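Side-chain contacts in cellulase (PDB 5HOS), which probably hydrolyses internal beta-1,4-glucosidic bonds of cellulose, as an endo-glucanase of glycosyl hydrolase family 5: residues Ile75-Leu80 / Ile132-Asp137; Asp137-Leu142 / Asp177-Thr182; Ser148-Ile153 / Leu221-Ile226; Gln166-Ala171 / Pro191-Thr196. All blocks are in the same frame, centred on the assembly; numbering follows the deposited sequence.

Contact 1: Ile75-Leu80 / Ile132-Asp137; sequences ILWERL and ISTFND
The Trp77 indole meets helix 132-145 with the CZ2-CH2-CZ3 end of its six-membered ring. At its edge, close to the ring plane, sits the carbonyl O of Thr134, 3.7 Å from Trp77 CZ2, and the methyl CG2 of Thr134 lies 3.9 Å from that same CZ2. Phe135 comes in obliquely: Trp77 CH2 is 3.8 Å from Phe135 CD1 and equally close to Phe135 CA. The two six-membered rings make an oblique pairing, centroids 5.7 Å apart and planes at 55°. With CG of Trp77 anti to the backbone N (chi1 -171°), the indole extends toward helix 132-145; the nearest CA atoms, of Trp77 and Phe135, are 9.7 Å apart. Its indole N-H is satisfied by Gln81 OE1, and the NE2 of that amide goes on to Asp137 OD2. The short helix 77-80, just after strand 70-75, is thus wedged between helix 132-145, where Leu138 also touches Trp77, and helix 90-105, on which Leu80 packs.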
loop_
_atom_site.group_PDB
_atom_site.type_symbol
_atom_site.label_atom_id
_atom_site.label_comp_id
_atom_site.label_asym_id
_atom_site.label_seq_id
_atom_site.Cartn_x
_atom_site.Cartn_y
_atom_site.Cartn_z
ATOM N N ILE A 75 -1.656 9.089 1.188
ATOM C CA ILE A 75 -2.072 10.473 0.981
ATOM C C ILE A 75 -3.538 10.474 0.589
ATOM O O ILE A 75 -4.047 9.461 0.105
ATOM C CB ILE A 75 -1.212 11.202 -0.072
ATOM C CG1 ILE A 75 -1.357 10.603 -1.483
ATOM C CG2 ILE A 75 0.247 11.173 0.346
ATOM C CD1 ILE A 75 -2.418 11.236 -2.350
ATOM N N LEU A 76 -4.214 11.598 0.829
ATOM C CA LEU A 76 -5.620 11.752 0.460
ATOM C C LEU A 76 -5.746 12.407 -0.888
ATOM O O LEU A 76 -5.243 13.516 -1.080
ATOM C CB LEU A 76 -6.374 12.631 1.458
ATOM C CG LEU A 76 -7.146 12.033 2.619
ATOM C CD1 LEU A 76 -8.089 13.106 3.146
ATOM C CD2 LEU A 76 -7.922 10.782 2.250
ATOM N N TRP A 77 -6.455 11.752 -1.804
ATOM C CA TRP A 77 -6.709 12.290 -3.149
ATOM C C TRP A 77 -7.164 13.758 -3.080
ATOM O O TRP A 77 -6.632 14.612 -3.778
ATOM C CB TRP A 77 -7.776 11.439 -3.855
ATOM C CG TRP A 77 -8.007 11.716 -5.324
ATOM C CD1 TRP A 77 -7.540 12.765 -6.072
ATOM C CD2 TRP A 77 -8.821 10.941 -6.205
ATOM N NE1 TRP A 77 -7.999 12.678 -7.357
ATOM C CE2 TRP A 77 -8.794 11.571 -7.467
ATOM C CE3 TRP A 77 -9.577 9.772 -6.046
ATOM C CZ2 TRP A 77 -9.482 11.061 -8.580
ATOM C CZ3 TRP A 77 -10.272 9.264 -7.163
ATOM C CH2 TRP A 77 -10.220 9.911 -8.400
ATOM N N GLU A 78 -8.126 14.040 -2.210
ATOM C CA GLU A 78 -8.744 15.360 -2.155
ATOM C C GLU A 78 -7.805 16.452 -1.651
ATOM O O GLU A 78 -7.987 17.630 -1.992
ATOM C CB GLU A 78 -10.008 15.329 -1.293
ATOM C CG GLU A 78 -11.093 14.422 -1.863
ATOM C CD GLU A 78 -11.026 12.977 -1.393
ATOM O OE1 GLU A 78 -10.037 12.559 -0.741
ATOM O OE2 GLU A 78 -11.986 12.238 -1.695
ATOM N N ARG A 79 -6.818 16.075 -0.844
ATOM C CA ARG A 79 -5.776 17.012 -0.415
ATOM C C ARG A 79 -4.778 17.289 -1.539
ATOM O O ARG A 79 -4.327 18.413 -1.706
ATOM C CB ARG A 79 -5.058 16.488 0.820
ATOM C CG ARG A 79 -5.978 16.394 2.026
ATOM C CD ARG A 79 -5.234 16.110 3.313
ATOM N NE ARG A 79 -6.159 16.256 4.447
ATOM C CZ ARG A 79 -6.341 15.397 5.447
ATOM N NH1 ARG A 79 -5.626 14.277 5.571
ATOM N NH2 ARG A 79 -7.248 15.694 6.384
ATOM N N LEU A 80 -4.431 16.261 -2.301
ATOM C CA LEU A 80 -3.512 16.420 -3.424
ATOM C C LEU A 80 -4.154 17.060 -4.663
ATOM O O LEU A 80 -3.483 17.807 -5.375
ATOM C CB LEU A 80 -2.875 15.084 -3.784
ATOM C CG LEU A 80 -1.844 15.112 -4.923
ATOM C CD1 LEU A 80 -0.676 16.039 -4.618
ATOM C CD2 LEU A 80 -1.354 13.708 -5.193
ATOM N N ILE A 132 -14.239 7.443 -14.954
ATOM C CA ILE A 132 -12.864 6.914 -15.001
ATOM C C ILE A 132 -11.866 8.024 -15.368
ATOM O O ILE A 132 -10.762 8.080 -14.816
ATOM C CB ILE A 132 -12.737 5.710 -15.975
ATOM C CG1 ILE A 132 -13.237 4.393 -15.354
ATOM C CG2 ILE A 132 -11.285 5.439 -16.348
ATOM C CD1 ILE A 132 -14.412 4.449 -14.413
ATOM N N SER A 133 -12.271 8.900 -16.288
ATOM C CA SER A 133 -11.465 10.051 -16.702
ATOM C C SER A 133 -10.944 10.883 -15.528
ATOM O O SER A 133 -9.836 11.391 -15.580
ATOM C CB SER A 133 -12.262 10.955 -17.663
ATOM O OG SER A 133 -13.390 11.529 -17.015
ATOM N N THR A 134 -11.747 11.028 -14.476
ATOM C CA THR A 134 -11.319 11.758 -13.290
ATOM C C THR A 134 -10.132 11.082 -12.580
ATOM O O THR A 134 -9.188 11.753 -12.152
ATOM C CB THR A 134 -12.506 11.955 -12.334
ATOM O OG1 THR A 134 -13.459 12.818 -12.971
ATOM C CG2 THR A 134 -12.075 12.577 -11.011
ATOM N N PHE A 135 -10.189 9.761 -12.477
ATOM C CA PHE A 135 -9.111 8.974 -11.897
ATOM C C PHE A 135 -7.874 9.003 -12.794
ATOM O O PHE A 135 -6.742 9.180 -12.301
ATOM C CB PHE A 135 -9.610 7.542 -11.647
ATOM C CG PHE A 135 -8.643 6.656 -10.898
ATOM C CD1 PHE A 135 -7.996 7.097 -9.735
ATOM C CD2 PHE A 135 -8.423 5.356 -11.323
ATOM C CE1 PHE A 135 -7.136 6.268 -9.041
ATOM C CE2 PHE A 135 -7.558 4.520 -10.632
ATOM C CZ PHE A 135 -6.913 4.978 -9.495
ATOM N N ASN A 136 -8.089 8.864 -14.101
ATOM C CA ASN A 136 -7.002 8.963 -15.079
ATOM C C ASN A 136 -6.215 10.266 -14.946
ATOM O O ASN A 136 -4.988 10.265 -15.036
ATOM C CB ASN A 136 -7.529 8.883 -16.515
ATOM C CG ASN A 136 -7.980 7.492 -16.921
ATOM O OD1 ASN A 136 -7.719 6.497 -16.244
ATOM N ND2 ASN A 136 -8.665 7.421 -18.058
ATOM N N ASP A 137 -6.924 11.378 -14.747
ATOM C CA ASP A 137 -6.267 12.679 -14.683
ATOM C C ASP A 137 -5.356 12.802 -13.465
ATOM O O ASP A 137 -4.270 13.352 -13.578
ATOM C CB ASP A 137 -7.271 13.818 -14.692
ATOM C CG ASP A 137 -6.599 15.155 -14.768
ATOM O OD1 ASP A 137 -6.092 15.493 -15.857
ATOM O OD2 ASP A 137 -6.531 15.844 -13.727
#

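Contact 2: Asp137-Leu142 / Asp177-Thr182; sequences DLWRRL and DTIRKT
Apolar packing does the joining between Trp139, Arg140 and helix 165-181. Ile179 lies alongside Trp139, pointing the same way, its CG1 3.8 Å from Trp139 CB while its CD1 reaches CE3 of the indole at 3.9 Å. At the next residue the backbones come close, 5.5 Å between Arg140 CA and Ile179 CA. Two threonine methyls pack here: Thr178 CG2 touches Arg140 CB at 3.7 Å, and Thr182 CG2 sits 3.8 Å from Arg140 O.

Most of the polar bonds here stay within one segment. Ile179 O takes both the hydroxyl and the N-H of Thr182, the OG1 at 2.6 Å in the carbonyl plane. On the other helix Arg141 NE bridges to Asp137 OD2 at 2.8 Å; a bond from Arg140 NH2 to OD1 is doubtful, that side chain being modelled in two conformers. Trp139 NE1, by contrast, donates to Leu156 O, beyond both helices. Two neighbouring outer helices, 132-145 and 165-181, laid against each other round a parallel barrel, are characteristic of the (beta/alpha)8 or TIM-barrel fold.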
loop_
_atom_site.group_PDB
_atom_site.type_symbol
_atom_site.label_atom_id
_atom_site.label_comp_id
_atom_site.label_asym_id
_atom_site.label_seq_id
_atom_site.Cartn_x
_atom_site.Cartn_y
_atom_site.Cartn_z
ATOM N N ASP A 137 -6.924 11.378 -14.747
ATOM C CA ASP A 137 -6.267 12.679 -14.683
ATOM C C ASP A 137 -5.356 12.802 -13.465
ATOM O O ASP A 137 -4.270 13.352 -13.578
ATOM C CB ASP A 137 -7.271 13.818 -14.692
ATOM C CG ASP A 137 -6.599 15.155 -14.768
ATOM O OD1 ASP A 137 -6.092 15.493 -15.857
ATOM O OD2 ASP A 137 -6.531 15.844 -13.727
ATOM N N LEU A 138 -5.799 12.300 -12.306
ATOM C CA LEU A 138 -4.913 12.246 -11.129
ATOM C C LEU A 138 -3.603 11.549 -11.474
ATOM O O LEU A 138 -2.520 12.092 -11.239
ATOM C CB LEU A 138 -5.567 11.508 -9.954
ATOM C CG LEU A 138 -4.670 11.206 -8.739
ATOM C CD1 LEU A 138 -4.230 12.478 -8.042
ATOM C CD2 LEU A 138 -5.361 10.271 -7.758
ATOM N N TRP A 139 -3.714 10.337 -12.011
ATOM C CA TRP A 139 -2.526 9.519 -12.280
ATOM C C TRP A 139 -1.660 10.041 -13.422
ATOM O O TRP A 139 -0.450 9.849 -13.385
ATOM C CB TRP A 139 -2.859 8.024 -12.414
ATOM C CG TRP A 139 -2.881 7.404 -11.048
ATOM C CD1 TRP A 139 -3.955 6.893 -10.389
ATOM C CD2 TRP A 139 -1.777 7.335 -10.138
ATOM N NE1 TRP A 139 -3.587 6.480 -9.137
ATOM C CE2 TRP A 139 -2.254 6.746 -8.950
ATOM C CE3 TRP A 139 -0.429 7.710 -10.215
ATOM C CZ2 TRP A 139 -1.421 6.495 -7.848
ATOM C CZ3 TRP A 139 0.403 7.469 -9.114
ATOM C CH2 TRP A 139 -0.100 6.871 -7.944
ATOM N N ARG A 140 -2.264 10.705 -14.408
ATOM C CA ARG A 140 -1.487 11.408 -15.434
ATOM C C ARG A 140 -0.580 12.452 -14.781
ATOM O O ARG A 140 0.625 12.493 -15.044
ATOM C CB ARG A 140 -2.403 12.093 -16.457
ATOM C CG ARG A 140 -1.665 12.706 -17.644
ATOM C CD ARG A 140 -2.604 13.418 -18.608
ATOM N NE ARG A 140 -3.406 14.440 -17.935
ATOM C CZ ARG A 140 -2.993 15.664 -17.592
ATOM N NH1 ARG A 140 -1.753 16.084 -17.852
ATOM N NH2 ARG A 140 -3.836 16.484 -16.979
ATOM N N ARG A 141 -1.171 13.275 -13.919
ATOM C CA ARG A 141 -0.447 14.355 -13.242
ATOM C C ARG A 141 0.609 13.842 -12.269
ATOM O O ARG A 141 1.693 14.391 -12.210
ATOM C CB ARG A 141 -1.423 15.292 -12.531
ATOM C CG ARG A 141 -2.326 16.054 -13.494
ATOM C CD ARG A 141 -3.334 16.899 -12.741
ATOM N NE ARG A 141 -4.293 17.592 -13.610
ATOM C CZ ARG A 141 -4.080 18.748 -14.241
ATOM N NH1 ARG A 141 -2.920 19.396 -14.154
ATOM N NH2 ARG A 141 -5.054 19.265 -14.982
ATOM N N LEU A 142 0.292 12.790 -11.511
ATOM C CA LEU A 142 1.287 12.197 -10.604
ATOM C C LEU A 142 2.413 11.554 -11.389
ATOM O O LEU A 142 3.573 11.674 -11.003
ATOM C CB LEU A 142 0.679 11.165 -9.662
ATOM C CG LEU A 142 0.164 11.681 -8.320
ATOM C CD1 LEU A 142 -0.596 10.564 -7.624
ATOM C CD2 LEU A 142 1.299 12.177 -7.434
ATOM N N ASP A 177 -2.800 2.496 -18.271
ATOM C CA ASP A 177 -2.557 2.963 -19.647
ATOM C C ASP A 177 -2.203 4.458 -19.686
ATOM O O ASP A 177 -1.290 4.876 -20.417
ATOM C CB ASP A 177 -3.760 2.664 -20.555
ATOM C CG ASP A 177 -3.945 1.172 -20.833
ATOM O OD1 ASP A 177 -3.066 0.346 -20.492
ATOM O OD2 ASP A 177 -4.989 0.815 -21.416
ATOM N N THR A 178 -2.917 5.251 -18.889
ATOM C CA THR A 178 -2.668 6.688 -18.783
ATOM C C THR A 178 -1.261 6.983 -18.271
ATOM O O THR A 178 -0.557 7.822 -18.824
ATOM C CB THR A 178 -3.708 7.341 -17.856
ATOM O OG1 THR A 178 -5.018 7.120 -18.396
ATOM C CG2 THR A 178 -3.458 8.829 -17.706
ATOM N N ILE A 179 -0.862 6.274 -17.219
ATOM C CA ILE A 179 0.472 6.411 -16.669
ATOM C C ILE A 179 1.522 6.121 -17.738
ATOM O O ILE A 179 2.458 6.903 -17.906
ATOM C CB ILE A 179 0.676 5.525 -15.424
ATOM C CG1 ILE A 179 -0.141 6.106 -14.262
ATOM C CG2 ILE A 179 2.147 5.460 -15.021
ATOM C CD1 ILE A 179 -0.355 5.148 -13.115
ATOM N N ARG A 180 1.356 5.018 -18.457
ATOM C CA ARG A 180 2.336 4.625 -19.481
ATOM C C ARG A 180 2.373 5.573 -20.661
ATOM O O ARG A 180 3.441 5.782 -21.256
ATOM C CB ARG A 180 2.115 3.174 -19.949
ATOM C CG ARG A 180 2.336 2.101 -18.884
ATOM C CD ARG A 180 3.492 2.409 -17.940
ATOM N NE ARG A 180 3.772 1.301 -17.034
ATOM C CZ ARG A 180 4.517 1.397 -15.936
ATOM N NH1 ARG A 180 5.091 2.556 -15.598
ATOM N NH2 ARG A 180 4.684 0.331 -15.164
ATOM N N LYS A 181 1.237 6.177 -20.989
ATOM C CA LYS A 181 1.209 7.145 -22.079
ATOM C C LYS A 181 2.050 8.400 -21.747
ATOM O O LYS A 181 2.542 9.053 -22.662
ATOM C CB LYS A 181 -0.228 7.492 -22.481
ATOM C CG LYS A 181 -0.338 8.027 -23.898
ATOM C CD LYS A 181 -1.761 8.033 -24.424
ATOM C CE LYS A 181 -1.766 8.376 -25.909
ATOM N NZ LYS A 181 -3.140 8.650 -26.408
ATOM N N THR A 182 2.269 8.699 -20.455
ATOM C CA THR A 182 3.174 9.800 -20.068
ATOM C C THR A 182 4.652 9.497 -20.314
ATOM O O THR A 182 5.467 10.412 -20.306
ATOM C CB THR A 182 3.080 10.198 -18.583
ATOM O OG1 THR A 182 3.644 9.162 -17.764
ATOM C CG2 THR A 182 1.648 10.498 -18.164
#

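Contact 3: Ser148-Ile153 / Leu221-Ile226; sequences SDNAVI and LNRYAI. With SO4 (sulfate ion), chain B.
Asn150 and Arg223 meet as two flat groups lying almost in one plane, 23° apart, although their side chains run at about a right angle to each other. The amide oxygen OD1 faces the edge of the guanidinium. Arg223 NH2 donates to it at 3.1 Å with an N-H...O angle of 149°, and NH1 adds a weak second bond to OD1 at 3.3 Å. The arginine chain is extended from CG to NE, which carries the guanidinium across to the turn holding Asn150. Both residues belong to loops that lead into barrel strands, 152-155 and 224-231, at the N-terminal end of the (beta/alpha)8 barrel; in this fold the active site lies at the other, C-terminal end. Strand 188-191 runs between those two, and the backbone O of Thr185, ahead of it, accepts from Arg223 NH1. A sulfate, probably from the crystallisation liquor, occupies another edge: NE reaches its O1 at 3.1 Å, nearly straight at 168°, and NH2 reaches O3 at 3.0 Å. NH2 therefore serves both Asn150 and the anion, which Lys28, Tyr29 and Arg266 also bind. The turn carrying Asn150 is type I, from Asp149 to Val152, and Asp149 OD1 accepts from Ala151 N at 3.0 Å as an Asx turn.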
loop_
_atom_site.group_PDB
_atom_site.type_symbol
_atom_site.label_atom_id
_atom_site.label_comp_id
_atom_site.label_asym_id
_atom_site.label_seq_id
_atom_site.Cartn_x
_atom_site.Cartn_y
_atom_site.Cartn_z
ATOM N N SER A 148 9.396 8.513 -14.075
ATOM C CA SER A 148 10.523 7.600 -14.177
ATOM C C SER A 148 11.583 7.777 -13.080
ATOM O O SER A 148 12.726 7.379 -13.246
ATOM C CB SER A 148 11.152 7.683 -15.575
ATOM O OG SER A 148 10.182 7.431 -16.561
ATOM N N ASP A 149 11.181 8.344 -11.950
ATOM C CA ASP A 149 12.039 8.456 -10.801
ATOM C C ASP A 149 11.989 7.095 -10.121
ATOM O O ASP A 149 10.968 6.711 -9.567
ATOM C CB ASP A 149 11.526 9.565 -9.884
ATOM C CG ASP A 149 12.398 9.774 -8.657
ATOM O OD1 ASP A 149 13.072 8.830 -8.217
ATOM O OD2 ASP A 149 12.397 10.903 -8.115
ATOM N N ASN A 150 13.101 6.370 -10.157
ATOM C CA ASN A 150 13.128 4.991 -9.671
ATOM C C ASN A 150 12.879 4.839 -8.164
ATOM O O ASN A 150 12.558 3.751 -7.713
ATOM C CB ASN A 150 14.430 4.302 -10.075
ATOM C CG ASN A 150 14.326 2.785 -10.027
ATOM O OD1 ASN A 150 13.446 2.185 -10.663
ATOM N ND2 ASN A 150 15.217 2.154 -9.265
ATOM N N ALA A 151 12.991 5.919 -7.395
ATOM C CA ALA A 151 12.620 5.859 -5.973
ATOM C C ALA A 151 11.119 5.834 -5.723
ATOM O O ALA A 151 10.711 5.509 -4.614
ATOM C CB ALA A 151 13.223 7.020 -5.211
ATOM N N VAL A 152 10.309 6.205 -6.721
ATOM C CA VAL A 152 8.880 6.430 -6.520
ATOM C C VAL A 152 8.069 5.321 -7.168
ATOM O O VAL A 152 8.219 5.042 -8.363
ATOM C CB VAL A 152 8.444 7.797 -7.075
ATOM C CG1 VAL A 152 6.995 8.096 -6.724
ATOM C CG2 VAL A 152 9.344 8.894 -6.515
ATOM N N ILE A 153 7.213 4.703 -6.358
ATOM C CA ILE A 153 6.334 3.622 -6.778
ATOM C C ILE A 153 4.895 4.141 -6.715
ATOM O O ILE A 153 4.513 4.854 -5.778
ATOM C CB ILE A 153 6.523 2.385 -5.872
ATOM C CG1 ILE A 153 7.967 1.864 -5.959
ATOM C CG2 ILE A 153 5.530 1.277 -6.221
ATOM C CD1 ILE A 153 8.365 0.970 -4.800
ATOM N N LEU A 221 4.201 -1.334 -20.319
ATOM C CA LEU A 221 5.646 -1.484 -20.047
ATOM C C LEU A 221 6.004 -2.711 -19.192
ATOM O O LEU A 221 7.164 -2.931 -18.886
ATOM C CB LEU A 221 6.206 -0.214 -19.382
ATOM C CG LEU A 221 6.098 1.121 -20.130
ATOM C CD1 LEU A 221 6.867 2.205 -19.392
ATOM C CD2 LEU A 221 6.608 1.035 -21.562
ATOM N N ASN A 222 5.018 -3.515 -18.820
ATOM C CA ASN A 222 5.234 -4.722 -18.033
ATOM C C ASN A 222 6.101 -4.517 -16.777
ATOM O O ASN A 222 7.056 -5.240 -16.547
ATOM C CB ASN A 222 5.805 -5.832 -18.919
ATOM C CG ASN A 222 5.600 -7.217 -18.325
ATOM O OD1 ASN A 222 4.754 -7.419 -17.446
ATOM N ND2 ASN A 222 6.368 -8.177 -18.803
ATOM N N ARG A 223 5.745 -3.523 -15.962
ATOM C CA ARG A 223 6.437 -3.279 -14.702
ATOM C C ARG A 223 5.432 -2.934 -13.612
ATOM O O ARG A 223 5.226 -1.762 -13.274
ATOM C CB ARG A 223 7.482 -2.175 -14.833
ATOM C CG ARG A 223 8.486 -2.239 -13.692
ATOM C CD ARG A 223 9.220 -0.937 -13.472
ATOM N NE ARG A 223 10.024 -0.988 -12.254
ATOM C CZ ARG A 223 10.754 0.024 -11.789
ATOM N NH1 ARG A 223 10.801 1.189 -12.438
ATOM N NH2 ARG A 223 11.445 -0.129 -10.665
ATOM N N TYR A 224 4.819 -3.979 -13.076
ATOM C CA TYR A 224 3.770 -3.833 -12.068
ATOM C C TYR A 224 3.723 -5.044 -11.162
ATOM O O TYR A 224 4.338 -6.072 -11.441
ATOM C CB TYR A 224 2.415 -3.622 -12.750
ATOM C CG TYR A 224 1.829 -4.854 -13.419
ATOM C CD1 TYR A 224 2.312 -5.316 -14.647
ATOM C CD2 TYR A 224 0.788 -5.555 -12.826
ATOM C CE1 TYR A 224 1.760 -6.439 -15.260
ATOM C CE2 TYR A 224 0.236 -6.670 -13.424
ATOM C CZ TYR A 224 0.726 -7.115 -14.639
ATOM O OH TYR A 224 0.149 -8.226 -15.205
ATOM N N ALA A 225 3.004 -4.905 -10.055
ATOM C CA ALA A 225 2.695 -6.028 -9.189
ATOM C C ALA A 225 1.273 -5.862 -8.700
ATOM O O ALA A 225 0.749 -4.753 -8.678
ATOM C CB ALA A 225 3.659 -6.099 -8.012
ATOM N N ILE A 226 0.664 -6.985 -8.341
ATOM C CA ILE A 226 -0.671 -7.003 -7.763
ATOM C C ILE A 226 -0.524 -6.745 -6.272
ATOM O O ILE A 226 0.211 -7.447 -5.580
ATOM C CB ILE A 226 -1.372 -8.359 -7.995
ATOM C CG1 ILE A 226 -1.439 -8.693 -9.494
ATOM C CG2 ILE A 226 -2.763 -8.367 -7.364
ATOM C CD1 ILE A 226 -2.125 -7.645 -10.352
HETATM S S SO4 B . 10.754 -3.892 -9.855
HETATM O O1 SO4 B . 9.812 -3.790 -10.999
HETATM O O2 SO4 B . 12.099 -4.241 -10.367
HETATM O O3 SO4 B . 10.814 -2.603 -9.146
HETATM O O4 SO4 B . 10.317 -4.969 -8.945
#

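Contact 4: Gln166-Ala171 / Pro191-Thr196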
loop_
_atom_site.group_PDB
_atom_site.type_symbol
_atom_site.label_atom_id
_atom_site.label_comp_id
_atom_site.label_asym_id
_atom_site.label_seq_id
_atom_site.Cartn_x
_atom_site.Cartn_y
_atom_site.Cartn_z
ATOM N N GLN A 166 -14.833 -6.457 -11.579
ATOM C CA GLN A 166 -14.676 -6.255 -13.030
ATOM C C GLN A 166 -14.663 -4.760 -13.405
ATOM O O GLN A 166 -13.862 -4.329 -14.241
ATOM C CB GLN A 166 -15.760 -7.015 -13.814
ATOM C CG GLN A 166 -15.361 -7.336 -15.249
ATOM C CD GLN A 166 -14.135 -8.257 -15.360
ATOM O OE1 GLN A 166 -14.145 -9.415 -14.900
ATOM N NE2 GLN A 166 -13.075 -7.747 -15.971
ATOM N N ALA A 167 -15.540 -3.973 -12.780
ATOM C CA ALA A 167 -15.578 -2.527 -13.011
ATOM C C ALA A 167 -14.307 -1.875 -12.495
ATOM O O ALA A 167 -13.784 -0.951 -13.122
ATOM C CB ALA A 167 -16.784 -1.896 -12.338
ATOM N N TRP A 168 -13.819 -2.350 -11.348
ATOM C CA TRP A 168 -12.560 -1.851 -10.811
ATOM C C TRP A 168 -11.393 -2.161 -11.760
ATOM O O TRP A 168 -10.589 -1.282 -12.042
ATOM C CB TRP A 168 -12.254 -2.386 -9.410
ATOM C CG TRP A 168 -10.857 -2.032 -9.054
ATOM C CD1 TRP A 168 -9.810 -2.883 -8.928
ATOM C CD2 TRP A 168 -10.319 -0.709 -8.923
ATOM N NE1 TRP A 168 -8.662 -2.185 -8.678
ATOM C CE2 TRP A 168 -8.941 -0.847 -8.678
ATOM C CE3 TRP A 168 -10.872 0.580 -8.984
ATOM C CZ2 TRP A 168 -8.103 0.254 -8.481
ATOM C CZ3 TRP A 168 -10.043 1.672 -8.780
ATOM C CH2 TRP A 168 -8.674 1.502 -8.533
ATOM N N ALA A 169 -11.306 -3.393 -12.243
ATOM C CA ALA A 169 -10.231 -3.768 -13.177
ATOM C C ALA A 169 -10.201 -2.873 -14.413
ATOM O O ALA A 169 -9.131 -2.534 -14.884
ATOM C CB ALA A 169 -10.342 -5.225 -13.592
ATOM N N THR A 170 -11.374 -2.502 -14.931
ATOM C CA THR A 170 -11.465 -1.584 -16.073
ATOM C C THR A 170 -10.911 -0.192 -15.737
ATOM O O THR A 170 -10.143 0.364 -16.516
ATOM C CB THR A 170 -12.918 -1.485 -16.572
ATOM O OG1 THR A 170 -13.348 -2.794 -16.950
ATOM C CG2 THR A 170 -13.049 -0.527 -17.768
ATOM N N ALA A 171 -11.287 0.340 -14.566
ATOM C CA ALA A 171 -10.744 1.603 -14.081
ATOM C C ALA A 171 -9.224 1.529 -13.859
ATOM O O ALA A 171 -8.489 2.424 -14.281
ATOM C CB ALA A 171 -11.444 2.015 -12.788
ATOM N N PRO A 191 -4.180 -2.877 -7.111
ATOM C CA PRO A 191 -4.996 -3.667 -6.199
ATOM C C PRO A 191 -6.190 -4.294 -6.923
ATOM O O PRO A 191 -6.564 -3.841 -8.000
ATOM C CB PRO A 191 -5.497 -2.619 -5.221
ATOM C CG PRO A 191 -5.697 -1.416 -6.092
ATOM C CD PRO A 191 -4.660 -1.487 -7.189
ATOM N N GLY A 192 -6.779 -5.325 -6.322
ATOM C CA GLY A 192 -8.115 -5.777 -6.697
ATOM C C GLY A 192 -9.146 -4.977 -5.916
ATOM O O GLY A 192 -8.790 -4.018 -5.228
ATOM N N ALA A 193 -10.420 -5.340 -6.047
ATOM C CA ALA A 193 -11.471 -4.763 -5.200
ATOM C C ALA A 193 -11.727 -5.640 -3.957
ATOM O O ALA A 193 -10.845 -6.411 -3.557
ATOM C CB ALA A 193 -12.728 -4.511 -6.014
ATOM N N LEU A 194 -12.880 -5.498 -3.305
ATOM C CA LEU A 194 -13.164 -6.218 -2.048
ATOM C C LEU A 194 -12.021 -6.088 -1.046
ATOM O O LEU A 194 -11.544 -7.087 -0.493
ATOM C CB LEU A 194 -13.500 -7.706 -2.305
ATOM C CG LEU A 194 -14.936 -8.065 -2.674
ATOM C CD1 LEU A 194 -15.034 -9.579 -2.855
ATOM C CD2 LEU A 194 -15.936 -7.585 -1.625
ATOM N N TRP A 195 -11.569 -4.842 -0.851
ATOM C CA TRP A 195 -10.472 -4.483 0.068
ATOM C C TRP A 195 -9.154 -5.185 -0.235
ATOM O O TRP A 195 -8.275 -5.260 0.617
ATOM C CB TRP A 195 -10.856 -4.701 1.536
ATOM C CG TRP A 195 -12.065 -3.933 2.000
ATOM C CD1 TRP A 195 -12.093 -2.667 2.492
ATOM C CD2 TRP A 195 -13.411 -4.419 2.058
ATOM N NE1 TRP A 195 -13.383 -2.314 2.837
ATOM C CE2 TRP A 195 -14.209 -3.377 2.587
ATOM C CE3 TRP A 195 -14.023 -5.632 1.714
ATOM C CZ2 TRP A 195 -15.582 -3.506 2.764
ATOM C CZ3 TRP A 195 -15.392 -5.761 1.891
ATOM C CH2 TRP A 195 -16.156 -4.702 2.421
ATOM N N THR A 196 -9.027 -5.654 -1.477
ATOM C CA THR A 196 -7.855 -6.338 -2.002
ATOM C C THR A 196 -7.196 -7.351 -1.030
ATOM O O THR A 196 -5.973 -7.475 -0.964
ATOM C CB THR A 196 -6.884 -5.313 -2.670
ATOM O OG1 THR A 196 -6.048 -5.982 -3.630
ATOM C CG2 THR A 196 -6.035 -4.500 -1.676
#
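Trp168 starts its approach to the 191-196 loop at CB, which lies 4.0 Å from the methyl CB of Ala193. From there CG stands anti to the backbone N (chi1 170°), and the indole is carried from helix 165-181 to the loop backbone. CD1 comes next, against the peptide joining Gly192 and Ala193: Gly192 C is 3.7 Å from it, reached obliquely to the ring. The neighbouring NE1 makes the polar bond, donating to Pro191 O at 2.8 Å with an N-H...O angle of 157°. That oxygen lies in the indole plane, yet the donor stands above the carbonyl plane, 47° out of it, so the bond misses the usual lone-pair direction. Farther along the benzo ring, CZ2 touches Pro191 CG at 3.8 Å, the two side chains crossing at about a right angle. The loop has ties of its own: Gly192 N donates to Thr196 OG1 at 2.9 Å, and Asn210 OD1 accepts from Ala193 N. The buried indole N-H is paired with the Pro191 carbonyl, and this bond, with the carbon contacts to either side of NE1 along the indole, should restrict rotation of the ring.

How the contacts relate
From the N terminus, contact 1 closes first, bringing the short helix 77-80, after strand 70-75, against helix 132-145. Contact 2 opens as it ends, at the shared Asp137, and joins that helix to helix 165-181. Contact 3 begins within the span of contact 2 and finishes beyond it, so the two cross; it ties the loops entering strands 152-155 and 224-231. Contact 4 falls wholly within the span of contact 3 and crosses contact 2, holding helix 165-181 to the loop after strand 188-191. Contacts 1 and 4 touch where Phe135 CE2 lies 3.8 Å from Trp168 CH2, while Arg180 NH2 lies 2.9 Å from the backbone O of Arg223, joining contacts 2 and 3.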